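Local atomic coordinates of inosine-uridine preferring nucleoside hydrolase family protein (Bacillus anthracis, PDB entry 2C40), a protein that belongs to the inosine-uridine preferring nucleoside hydrolase family and holds a calcium ion and alpha-D-ribofuranose together in one pocket of its alpha/beta fold. Residues Asn7-Gly11 and Val12-Val16; Ser17-Leu20 and Leu21-Asp25; Thr169-Trp172 and Asn173-Trp176; Asp293-His296 and Asp297-Phe300. One frame throughout, in Å; residues are numbered along the deposited sequence. Where two conformers were deposited one is given.

Interaction 1: residues Asn7-Gly11 and Val12-Val16; sequences NHDGG and VDDLV. With CA (calcium ion), chain C; RIB (alpha-D-ribofuranose), chain D.
The carboxylates of Asp9 and Asp14 meet with their planes 80° apart and close on one calcium ion. Asp9 reaches it with OD2 alone, at 2.3 Å from the ion. Asp14 turns both oxygens to the metal, unevenly, OD2 at 2.4 Å from the calcium and OD1 farther off. That shared cation probably offsets the repulsion that would otherwise part Asp9 OD2 and Asp14 OD2, only 3.0 Å from each other. From above the Asp14 carboxylate plane the backbone N of Asp9 donates to Asp14 OD1 (3.2 Å), and Gly11 N adds a weak bond to OD2. Asp9 OD1 accepts a hydrogen bond from the calcium-bound water and another from Asp38 N.

The His8 ring lies 29° from the Asp14 carboxylate plane. Its edge accepts Gly10 N at ND1 (3.0 Å), almost in the ring plane, and Leu15 CD1 comes obliquely against CE1 at 3.5 Å. With chi1 of 72°, His8 CG sits between backbone N and carbonyl carbon, which brings the ND1 edge of the ring round to Gly10 N. NE2 bonds to Ser48. Leu15 N closes the first helical turn on Gly11 O at 3.2 Å, Gly11 being the N-cap.

Ribofuranose O2 and O3 also bind the ion, O2 at 2.4 Å from it, while Thr125 and Asp247 complete the protein's share. This is the aspartate-rich calcium site of the nucleoside hydrolase fold, built where strand 2-8 gives way to helix 12-21 of a beta-alpha-beta unit.

Interaction 2: residues Ser17-Leu20 and Leu21-Asp25; sequences SLFL and LLQMD
Gln23 folds back along the helix and gives its amide NE2 to Phe19 O, 2.9 Å away. The bond is nearly straight at 171°, and the oxygen lies in the amide plane. A bend at chi2 (-36°) curls the chain back far enough for this, with Gln23 CG itself packed at 3.4 Å from Phe19 O. NE2 of Gln23 also stands 4.0 Å from CD1 of the Phe19 ring, whose plane is 27° from the amide's, and it donates to Phe55 O as well, so two carbonyls fix the rotation of the amide.

Leu21 and Leu22 each lean back on the turn before. Leu21 N bonds to Ser17 O at 2.8 Å, and Leu21 CG sits close over that oxygen. Leu22 CG lies at 3.1 Å from Leu18 O, and its CD1 branch touches Leu18 CG at 4.1 Å.

A type I beta turn from Leu21 to Met24 leads the chain from helix 12-21 toward strand 27-34. Leu20 O serves the turn by accepting Gln23 N at 2.9 Å, from well above the carbonyl plane, and Met24 N only weakly.

Farther out, Leu29 of strand 27-34 meets Leu18, Leu21 and Leu22, and Ile51 of helix 41-55 packs on Leu18, Phe19 and Leu22. The Phe19 ring makes edge-to-face contacts with Phe55 and Phe223. Leu306 of helix 296-308 touches Leu20 and Met24, and Lys309, just beyond that helix, bonds to Gln23 O through NZ.

Interaction 3: residues Thr169-Trp172 and Asn173-Trp176; sequences TAEW and NSFW. With RIB (alpha-D-ribofuranose), chain D.
Glu171 extends from the backbone with CG opposite its N and then bends at chi2 (-78°), a path that swings its carboxylate round under the first turn of the helix it caps. OE1 accepts Asn173 N at 2.7 Å, from above the carboxylate plane. OE2 accepts two hydrogen bonds from one residue: Ser174 N on its syn side at 3.0 Å, and Ser174 OG nearly along the C-O axis at 2.9 Å. Gly153 N supplies a further bond to OE2, so the buried carboxylate is gripped at both oxygens and its rotation is fixed.

OE1 still faces the ligand and accepts a bond from ribofuranose O5 at 2.8 Å, while Trp172 CB lies against the same hydroxyl. Asn173 takes a second hydroxyl of the sugar, with ND2 reaching O3 of ribofuranose at 3.2 Å. That ND2 also donates to Met151 O and Thr125 O, which hold the amide in place.

Phe175, with CG trans to its backbone N (chi1 -175°), runs side by side with Trp172. Its CD2 edge presses on one face of the indole, 3.6 Å from CZ3, and the planes stand at 81° in a T-shaped pair. Phe73 stacks on Trp172 and Trp77 meets it edge-to-face. Ala170 CB rests on Phe175 CB.

An N-cap whose carboxylate also receives a ligand hydroxyl thus joins the start of helix 172-176 to the ribofuranose pocket of this nucleoside hydrolase fold.

Interaction 4: residues Asp293-His296 and Asp297-Phe300; sequences DVNH and DRFF
Asn295 caps helix 296-308, and its side chain lies across that of Arg298 at about a right angle. From Asn295 CB the nearest neighbour is Arg298 CB at 4.0 Å. One atom on, Asn295 CG packs against Arg298 CG. OD1 then accepts Arg298 N at 3.1 Å, through a nearly straight N-H (173°) that comes from above the carbonyl plane. With chi1 of -169°, CG sits across from the backbone N, which brings OD1 round to the backbone N of Arg298 in the first turn. ND2 stays beside the aliphatic part of Arg298, 4.1 Å from its CG, with the amide turned 65° against the guanidinium.

The backbone takes over at once: Phe299 N bonds to Asn295 O, and Phe300 N to His296 O at 3.0 Å. Val294 CG1 touches Phe299 CB, the start of a side chain that packs on Val248, Leu249 and Ala252 of helix 246-255. This tucks the helix start against its neighbour, while Asp297 and Arg298 are on the exposed side.

His296 and Phe300 form an offset edge-to-face pair, centroids 4.8 Å apart, in which the edge of Phe300 turns to the face of the imidazole. Ile208 of helix 206-214 touches both rings, and His296 ND1 has a weak bond to Gln201 O. Phe300 itself has a ring on one face, where Phe299 CD1 sits over its centre, 3.8 Å above the plane.

How the interactions relate
Interactions 1 and 3 meet at the same ligand: the first gives Asp9 and Asp14 to the calcium ion that binds O2 and O3 of ribofuranose, and the second reaches O5 and O3. They touch directly, Asp9 OD1 lying 3.9 Å from Asn173 OD1, although their centres are 16 Å apart. Interaction 2 continues helix 12-21 from interaction 1, its centre 12 Å farther on, and Ser17 OG bonds back to Asp13 O. Interaction 4 is the most remote from the pocket, with the Phe299 side chain about 13 Å from the sugar. It comes within about 7 Å of interaction 2 at the nearest atoms, and helix 246-255 packs against both.

Interaction 1: residues Asn7-Gly11 and Val12-Val16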
loop_
_atom_site.group_PDB
_atom_site.type_symbol
_atom_site.label_atom_id
_atom_site.label_comp_id
_atom_site.label_asym_id
_atom_site.label_seq_id
_atom_site.Cartn_x
_atom_site.Cartn_y
_atom_site.Cartn_z
ATOM N N ASN A 7 15.598 -17.850 -4.345
ATOM C CA ASN A 7 14.176 -18.168 -4.589
ATOM C C ASN A 7 13.329 -17.394 -3.566
ATOM O O ASN A 7 13.548 -17.505 -2.368
ATOM C CB ASN A 7 13.956 -19.706 -4.494
ATOM C CG ASN A 7 12.550 -20.145 -4.907
ATOM O OD1 ASN A 7 12.287 -20.431 -6.091
ATOM N ND2 ASN A 7 11.640 -20.211 -3.935
ATOM N N HIS A 8 12.382 -16.573 -4.027
ATOM C CA HIS A 8 11.582 -15.736 -3.106
ATOM C C HIS A 8 10.127 -15.781 -3.466
ATOM O O HIS A 8 9.786 -16.164 -4.570
ATOM C CB HIS A 8 12.092 -14.275 -3.063
ATOM C CG HIS A 8 11.809 -13.442 -4.298
ATOM N ND1 HIS A 8 10.620 -12.767 -4.496
ATOM C CD2 HIS A 8 12.617 -13.094 -5.337
ATOM C CE1 HIS A 8 10.698 -12.085 -5.627
ATOM N NE2 HIS A 8 11.900 -12.268 -6.156
ATOM N N ASP A 9 9.258 -15.383 -2.534
ATOM C CA ASP A 9 7.822 -15.342 -2.864
ATOM C C ASP A 9 7.183 -13.960 -2.847
ATOM O O ASP A 9 6.039 -13.828 -2.527
ATOM C CB ASP A 9 7.019 -16.336 -2.035
ATOM C CG ASP A 9 6.969 -15.998 -0.577
ATOM O OD1 ASP A 9 6.083 -16.568 0.091
ATOM O OD2 ASP A 9 7.802 -15.191 -0.105
ATOM N N GLY A 10 7.966 -12.946 -3.176
ATOM C CA GLY A 10 7.464 -11.644 -3.610
ATOM C C GLY A 10 6.660 -10.822 -2.627
ATOM O O GLY A 10 5.963 -9.926 -3.054
ATOM N N GLY A 11 6.730 -11.126 -1.326
ATOM C CA GLY A 11 6.293 -10.158 -0.285
ATOM C C GLY A 11 7.205 -8.931 -0.345
ATOM O O GLY A 11 8.201 -8.890 -1.072
ATOM N N VAL A 12 6.853 -7.900 0.405
ATOM C CA VAL A 12 7.674 -6.677 0.489
ATOM C C VAL A 12 9.102 -6.992 0.901
ATOM O O VAL A 12 10.049 -6.428 0.340
ATOM C CB VAL A 12 7.030 -5.654 1.430
ATOM C CG1 VAL A 12 8.041 -4.589 1.905
ATOM C CG2 VAL A 12 5.902 -4.992 0.714
ATOM N N ASP A 13 9.284 -7.876 1.873
ATOM C CA ASP A 13 10.655 -8.112 2.370
ATOM C C ASP A 13 11.489 -9.039 1.461
ATOM O O ASP A 13 12.714 -8.989 1.505
ATOM C CB ASP A 13 10.701 -8.496 3.878
ATOM C CG ASP A 13 10.032 -9.805 4.186
ATOM O OD1 ASP A 13 9.604 -10.472 3.215
ATOM O OD2 ASP A 13 9.943 -10.164 5.403
ATOM N N ASP A 14 10.820 -9.845 0.627
ATOM C CA ASP A 14 11.473 -10.597 -0.448
ATOM C C ASP A 14 12.055 -9.653 -1.480
ATOM O O ASP A 14 13.159 -9.828 -1.961
ATOM C CB ASP A 14 10.468 -11.511 -1.174
ATOM C CG ASP A 14 9.941 -12.632 -0.293
ATOM O OD1 ASP A 14 10.611 -13.689 -0.180
ATOM O OD2 ASP A 14 8.858 -12.467 0.313
ATOM N N LEU A 15 11.264 -8.671 -1.856
ATOM C CA LEU A 15 11.656 -7.730 -2.895
ATOM C C LEU A 15 12.709 -6.746 -2.387
ATOM O O LEU A 15 13.628 -6.333 -3.129
ATOM C CB LEU A 15 10.438 -6.961 -3.397
ATOM C CG LEU A 15 9.604 -7.328 -4.623
ATOM C CD1 LEU A 15 9.773 -8.715 -5.294
ATOM C CD2 LEU A 15 8.106 -6.998 -4.348
ATOM N N VAL A 16 12.564 -6.347 -1.146
ATOM C CA VAL A 16 13.594 -5.544 -0.502
ATOM C C VAL A 16 14.913 -6.332 -0.400
ATOM O O VAL A 16 16.006 -5.763 -0.509
ATOM C CB VAL A 16 13.117 -5.043 0.866
ATOM C CG1 VAL A 16 14.285 -4.558 1.667
ATOM C CG2 VAL A 16 12.051 -3.942 0.673
HETATM CA CA CA C . 8.749 -14.315 1.851
HETATM O O5 RIB D . 6.214 -16.630 7.760
HETATM C C5 RIB D . 6.982 -15.449 7.391
HETATM C C4 RIB D . 6.933 -15.313 5.868
HETATM O O4 RIB D . 5.563 -15.022 5.522
HETATM C C3 RIB D . 7.833 -14.259 5.190
HETATM O O3 RIB D . 8.885 -14.956 4.447
HETATM C C2 RIB D . 6.857 -13.316 4.354
HETATM O O2 RIB D . 7.096 -12.917 2.926
HETATM C C1 RIB D . 5.476 -14.006 4.491
HETATM O O HOH W 1 6.967 -15.920 2.448
#

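Interaction 2: residues Ser17-Leu20 and Leu21-Asp25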
loop_
_atom_site.group_PDB
_atom_site.type_symbol
_atom_site.label_atom_id
_atom_site.label_comp_id
_atom_site.label_asym_id
_atom_site.label_seq_id
_atom_site.Cartn_x
_atom_site.Cartn_y
_atom_site.Cartn_z
ATOM N N SER A 17 14.793 -7.644 -0.189
ATOM C CA SER A 17 15.952 -8.513 -0.040
ATOM C C SER A 17 16.680 -8.581 -1.370
ATOM O O SER A 17 17.886 -8.472 -1.408
ATOM C CB SER A 17 15.534 -9.938 0.376
ATOM O OG SER A 17 15.109 -10.059 1.728
ATOM N N LEU A 18 15.941 -8.762 -2.468
ATOM C CA LEU A 18 16.533 -8.725 -3.784
ATOM C C LEU A 18 17.334 -7.450 -4.008
ATOM O O LEU A 18 18.508 -7.485 -4.396
ATOM C CB LEU A 18 15.453 -8.856 -4.854
ATOM C CG LEU A 18 15.943 -8.785 -6.294
ATOM C CD1 LEU A 18 16.834 -9.942 -6.616
ATOM C CD2 LEU A 18 14.760 -8.739 -7.239
ATOM N N PHE A 19 16.707 -6.312 -3.732
ATOM C CA PHE A 19 17.378 -5.021 -3.884
ATOM C C PHE A 19 18.656 -4.944 -3.050
ATOM O O PHE A 19 19.681 -4.487 -3.544
ATOM C CB PHE A 19 16.412 -3.867 -3.612
ATOM C CG PHE A 19 17.076 -2.602 -3.275
ATOM C CD1 PHE A 19 17.671 -1.841 -4.255
ATOM C CD2 PHE A 19 17.109 -2.141 -1.942
ATOM C CE1 PHE A 19 18.285 -0.621 -3.929
ATOM C CE2 PHE A 19 17.717 -0.951 -1.624
ATOM C CZ PHE A 19 18.319 -0.190 -2.619
ATOM N N LEU A 20 18.629 -5.421 -1.809
ATOM C CA LEU A 20 19.839 -5.353 -0.980
ATOM C C LEU A 20 20.907 -6.384 -1.392
ATOM O O LEU A 20 22.077 -6.060 -1.368
ATOM C CB LEU A 20 19.486 -5.537 0.476
ATOM C CG LEU A 20 18.540 -4.504 1.091
ATOM C CD1 LEU A 20 18.050 -5.024 2.370
ATOM C CD2 LEU A 20 19.227 -3.189 1.295
ATOM N N LEU A 21 20.527 -7.608 -1.778
ATOM C CA LEU A 21 21.509 -8.605 -2.238
ATOM C C LEU A 21 22.372 -8.008 -3.348
ATOM O O LEU A 21 23.593 -8.246 -3.461
ATOM C CB LEU A 21 20.819 -9.888 -2.786
ATOM C CG LEU A 21 20.137 -10.788 -1.742
ATOM C CD1 LEU A 21 19.023 -11.570 -2.361
ATOM C CD2 LEU A 21 21.162 -11.722 -1.001
ATOM N N LEU A 22 21.700 -7.219 -4.170
ATOM C CA LEU A 22 22.287 -6.654 -5.350
ATOM C C LEU A 22 23.373 -5.571 -5.041
ATOM O O LEU A 22 24.188 -5.244 -5.885
ATOM C CB LEU A 22 21.157 -6.112 -6.257
ATOM C CG LEU A 22 20.269 -7.136 -6.977
ATOM C CD1 LEU A 22 19.077 -6.455 -7.571
ATOM C CD2 LEU A 22 21.059 -7.890 -8.068
ATOM N N GLN A 23 23.371 -5.042 -3.815
ATOM C CA GLN A 23 24.350 -4.052 -3.370
ATOM C C GLN A 23 25.518 -4.714 -2.623
ATOM O O GLN A 23 26.562 -4.088 -2.397
ATOM C CB GLN A 23 23.667 -3.035 -2.462
ATOM C CG GLN A 23 22.372 -2.408 -2.998
ATOM C CD GLN A 23 22.399 -2.182 -4.489
ATOM O OE1 GLN A 23 23.249 -1.456 -5.015
ATOM N NE2 GLN A 23 21.482 -2.826 -5.187
ATOM N N MET A 24 25.371 -5.987 -2.265
ATOM C CA MET A 24 26.447 -6.720 -1.582
ATOM C C MET A 24 27.613 -7.041 -2.537
ATOM O O MET A 24 27.451 -7.772 -3.529
ATOM C CB MET A 24 25.892 -8.014 -0.981
ATOM C CG MET A 24 24.810 -7.765 0.057
ATOM S SD MET A 24 24.037 -9.213 0.789
ATOM C CE MET A 24 24.136 -10.389 -0.477
ATOM N N ASP A 25 28.777 -6.483 -2.223
ATOM C CA ASP A 25 30.003 -6.701 -2.987
ATOM C C ASP A 25 30.526 -8.134 -2.943
ATOM O O ASP A 25 31.327 -8.512 -3.802
ATOM C CB ASP A 25 31.131 -5.824 -2.408
ATOM C CG ASP A 25 30.909 -4.354 -2.630
ATOM O OD1 ASP A 25 30.121 -4.007 -3.547
ATOM O OD2 ASP A 25 31.530 -3.551 -1.876
#

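Interaction 3: residues Thr169-Trp172 and Asn173-Trp176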
loop_
_atom_site.group_PDB
_atom_site.type_symbol
_atom_site.label_atom_id
_atom_site.label_comp_id
_atom_site.label_asym_id
_atom_site.label_seq_id
_atom_site.Cartn_x
_atom_site.Cartn_y
_atom_site.Cartn_z
ATOM N N THR A 169 0.650 -23.935 15.330
ATOM C CA THR A 169 2.003 -24.229 15.795
ATOM C C THR A 169 3.065 -24.099 14.701
ATOM O O THR A 169 4.246 -24.222 14.982
ATOM C CB THR A 169 2.022 -25.668 16.404
ATOM O OG1 THR A 169 1.511 -26.611 15.464
ATOM C CG2 THR A 169 1.142 -25.761 17.634
ATOM N N ALA A 170 2.656 -23.854 13.454
ATOM C CA ALA A 170 3.575 -23.766 12.315
ATOM C C ALA A 170 3.831 -22.314 11.897
ATOM O O ALA A 170 3.056 -21.382 12.221
ATOM C CB ALA A 170 3.032 -24.517 11.113
ATOM N N GLU A 171 4.904 -22.164 11.144
ATOM C CA GLU A 171 5.270 -20.920 10.502
ATOM C C GLU A 171 4.836 -21.040 9.030
ATOM O O GLU A 171 4.747 -22.148 8.493
ATOM C CB GLU A 171 6.763 -20.724 10.698
ATOM C CG GLU A 171 7.392 -19.653 9.913
ATOM C CD GLU A 171 7.639 -20.036 8.475
ATOM O OE1 GLU A 171 7.556 -19.079 7.700
ATOM O OE2 GLU A 171 7.873 -21.258 8.126
ATOM N N TRP A 172 4.518 -19.901 8.393
ATOM C CA TRP A 172 3.906 -19.867 7.057
ATOM C C TRP A 172 4.675 -20.489 5.894
ATOM O O TRP A 172 4.073 -21.158 5.038
ATOM C CB TRP A 172 3.473 -18.406 6.681
ATOM C CG TRP A 172 2.000 -18.188 6.880
ATOM C CD1 TRP A 172 1.396 -17.453 7.858
ATOM C CD2 TRP A 172 0.955 -18.792 6.128
ATOM N NE1 TRP A 172 0.036 -17.523 7.729
ATOM C CE2 TRP A 172 -0.261 -18.352 6.677
ATOM C CE3 TRP A 172 0.929 -19.633 5.002
ATOM C CZ2 TRP A 172 -1.492 -18.761 6.169
ATOM C CZ3 TRP A 172 -0.277 -20.023 4.490
ATOM C CH2 TRP A 172 -1.478 -19.590 5.072
ATOM N N ASN A 173 5.968 -20.198 5.755
ATOM C CA ASN A 173 6.735 -20.805 4.656
ATOM C C ASN A 173 6.736 -22.343 4.719
ATOM O O ASN A 173 6.687 -23.002 3.674
ATOM C CB ASN A 173 8.162 -20.233 4.560
ATOM C CG ASN A 173 8.186 -18.776 4.047
ATOM O OD1 ASN A 173 7.222 -18.303 3.435
ATOM N ND2 ASN A 173 9.311 -18.089 4.249
ATOM N N SER A 174 6.790 -22.905 5.930
ATOM C CA SER A 174 6.654 -24.348 6.125
ATOM C C SER A 174 5.229 -24.813 5.864
ATOM O O SER A 174 5.011 -25.768 5.132
ATOM C CB SER A 174 7.033 -24.778 7.543
ATOM O OG SER A 174 8.218 -24.142 7.968
ATOM N N PHE A 175 4.269 -24.148 6.485
ATOM C CA PHE A 175 2.855 -24.494 6.305
ATOM C C PHE A 175 2.393 -24.525 4.825
ATOM O O PHE A 175 1.637 -25.378 4.457
ATOM C CB PHE A 175 2.008 -23.523 7.119
ATOM C CG PHE A 175 0.520 -23.837 7.137
ATOM C CD1 PHE A 175 0.058 -24.997 7.733
ATOM C CD2 PHE A 175 -0.402 -22.938 6.601
ATOM C CE1 PHE A 175 -1.274 -25.297 7.772
ATOM C CE2 PHE A 175 -1.773 -23.212 6.617
ATOM C CZ PHE A 175 -2.229 -24.374 7.218
ATOM N N TRP A 176 2.895 -23.620 3.992
ATOM C CA TRP A 176 2.472 -23.544 2.583
ATOM C C TRP A 176 2.658 -24.845 1.870
ATOM O O TRP A 176 1.834 -25.197 1.021
ATOM C CB TRP A 176 3.216 -22.464 1.826
ATOM C CG TRP A 176 2.613 -22.004 0.468
ATOM C CD1 TRP A 176 1.653 -21.089 0.293
ATOM C CD2 TRP A 176 3.054 -22.372 -0.861
ATOM N NE1 TRP A 176 1.391 -20.902 -1.021
ATOM C CE2 TRP A 176 2.258 -21.655 -1.762
ATOM C CE3 TRP A 176 4.056 -23.231 -1.364
ATOM C CZ2 TRP A 176 2.418 -21.732 -3.146
ATOM C CZ3 TRP A 176 4.191 -23.340 -2.750
ATOM C CH2 TRP A 176 3.361 -22.576 -3.622
HETATM O O5 RIB D . 6.214 -16.630 7.760
HETATM C C5 RIB D . 6.982 -15.449 7.391
HETATM C C4 RIB D . 6.933 -15.313 5.868
HETATM O O4 RIB D . 5.563 -15.022 5.522
HETATM C C3 RIB D . 7.833 -14.259 5.190
HETATM O O3 RIB D . 8.885 -14.956 4.447
HETATM C C2 RIB D . 6.857 -13.316 4.354
HETATM O O2 RIB D . 7.096 -12.917 2.926
HETATM C C1 RIB D . 5.476 -14.006 4.491
#

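Interaction 4: residues Asp293-His296 and Asp297-Phe300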
loop_
_atom_site.group_PDB
_atom_site.type_symbol
_atom_site.label_atom_id
_atom_site.label_comp_id
_atom_site.label_asym_id
_atom_site.label_seq_id
_atom_site.Cartn_x
_atom_site.Cartn_y
_atom_site.Cartn_z
ATOM N N ASP A 293 20.302 -14.252 18.388
ATOM C CA ASP A 293 21.129 -13.200 18.952
ATOM C C ASP A 293 21.705 -12.337 17.857
ATOM O O ASP A 293 22.927 -12.185 17.742
ATOM C CB ASP A 293 22.218 -13.757 19.864
ATOM C CG ASP A 293 22.895 -12.676 20.688
ATOM O OD1 ASP A 293 22.270 -11.613 20.854
ATOM O OD2 ASP A 293 24.041 -12.876 21.174
ATOM N N VAL A 294 20.793 -11.761 17.070
ATOM C CA VAL A 294 21.129 -10.819 16.016
ATOM C C VAL A 294 21.611 -9.498 16.646
ATOM O O VAL A 294 21.029 -9.005 17.607
ATOM C CB VAL A 294 19.947 -10.597 15.066
ATOM C CG1 VAL A 294 20.314 -9.642 13.965
ATOM C CG2 VAL A 294 19.472 -11.921 14.445
ATOM N N ASN A 295 22.707 -8.952 16.129
ATOM C CA ASN A 295 23.177 -7.654 16.570
ATOM C C ASN A 295 22.303 -6.585 15.898
ATOM O O ASN A 295 22.329 -6.392 14.666
ATOM C CB ASN A 295 24.681 -7.478 16.306
ATOM C CG ASN A 295 25.247 -6.265 16.996
ATOM O OD1 ASN A 295 24.783 -5.155 16.770
ATOM N ND2 ASN A 295 26.255 -6.462 17.824
ATOM N N HIS A 296 21.476 -5.947 16.730
ATOM C CA HIS A 296 20.517 -4.940 16.306
ATOM C C HIS A 296 21.221 -3.870 15.472
ATOM O O HIS A 296 20.955 -3.730 14.297
ATOM C CB HIS A 296 19.836 -4.296 17.542
ATOM C CG HIS A 296 18.986 -3.106 17.207
ATOM N ND1 HIS A 296 17.735 -3.221 16.641
ATOM C CD2 HIS A 296 19.220 -1.777 17.327
ATOM C CE1 HIS A 296 17.234 -2.019 16.420
ATOM N NE2 HIS A 296 18.118 -1.126 16.818
ATOM N N ASP A 297 22.167 -3.174 16.103
ATOM C CA ASP A 297 22.826 -2.008 15.513
ATOM C C ASP A 297 23.566 -2.374 14.225
ATOM O O ASP A 297 23.484 -1.670 13.246
ATOM C CB ASP A 297 23.785 -1.318 16.523
ATOM C CG ASP A 297 23.046 -0.636 17.674
ATOM O OD1 ASP A 297 21.824 -0.534 17.606
ATOM O OD2 ASP A 297 23.666 -0.188 18.667
ATOM N N ARG A 298 24.298 -3.474 14.235
ATOM C CA ARG A 298 25.001 -3.897 13.024
ATOM C C ARG A 298 24.053 -4.280 11.916
ATOM O O ARG A 298 24.286 -3.963 10.760
ATOM C CB ARG A 298 25.927 -5.045 13.331
ATOM C CG ARG A 298 27.072 -4.605 14.233
ATOM C CD ARG A 298 28.393 -5.051 13.657
ATOM N NE ARG A 298 28.728 -6.388 14.091
ATOM C CZ ARG A 298 29.330 -7.328 13.355
ATOM N NH1 ARG A 298 29.636 -7.155 12.069
ATOM N NH2 ARG A 298 29.615 -8.482 13.936
ATOM N N PHE A 299 22.980 -4.967 12.262
ATOM C CA PHE A 299 21.986 -5.389 11.242
ATOM C C PHE A 299 21.413 -4.168 10.541
ATOM O O PHE A 299 21.480 -4.033 9.321
ATOM C CB PHE A 299 20.873 -6.231 11.880
ATOM C CG PHE A 299 19.776 -6.567 10.943
ATOM C CD1 PHE A 299 18.476 -6.087 11.160
ATOM C CD2 PHE A 299 20.045 -7.315 9.804
ATOM C CE1 PHE A 299 17.462 -6.408 10.297
ATOM C CE2 PHE A 299 19.031 -7.621 8.897
ATOM C CZ PHE A 299 17.748 -7.167 9.125
ATOM N N PHE A 300 20.866 -3.256 11.308
ATOM C CA PHE A 300 20.268 -2.063 10.723
ATOM C C PHE A 300 21.279 -1.139 10.078
ATOM O O PHE A 300 20.964 -0.542 9.072
ATOM C CB PHE A 300 19.405 -1.320 11.758
ATOM C CG PHE A 300 18.144 -2.035 12.065
ATOM C CD1 PHE A 300 17.942 -2.654 13.300
ATOM C CD2 PHE A 300 17.182 -2.157 11.093
ATOM C CE1 PHE A 300 16.755 -3.344 13.566
ATOM C CE2 PHE A 300 16.005 -2.841 11.338
ATOM C CZ PHE A 300 15.781 -3.443 12.570
#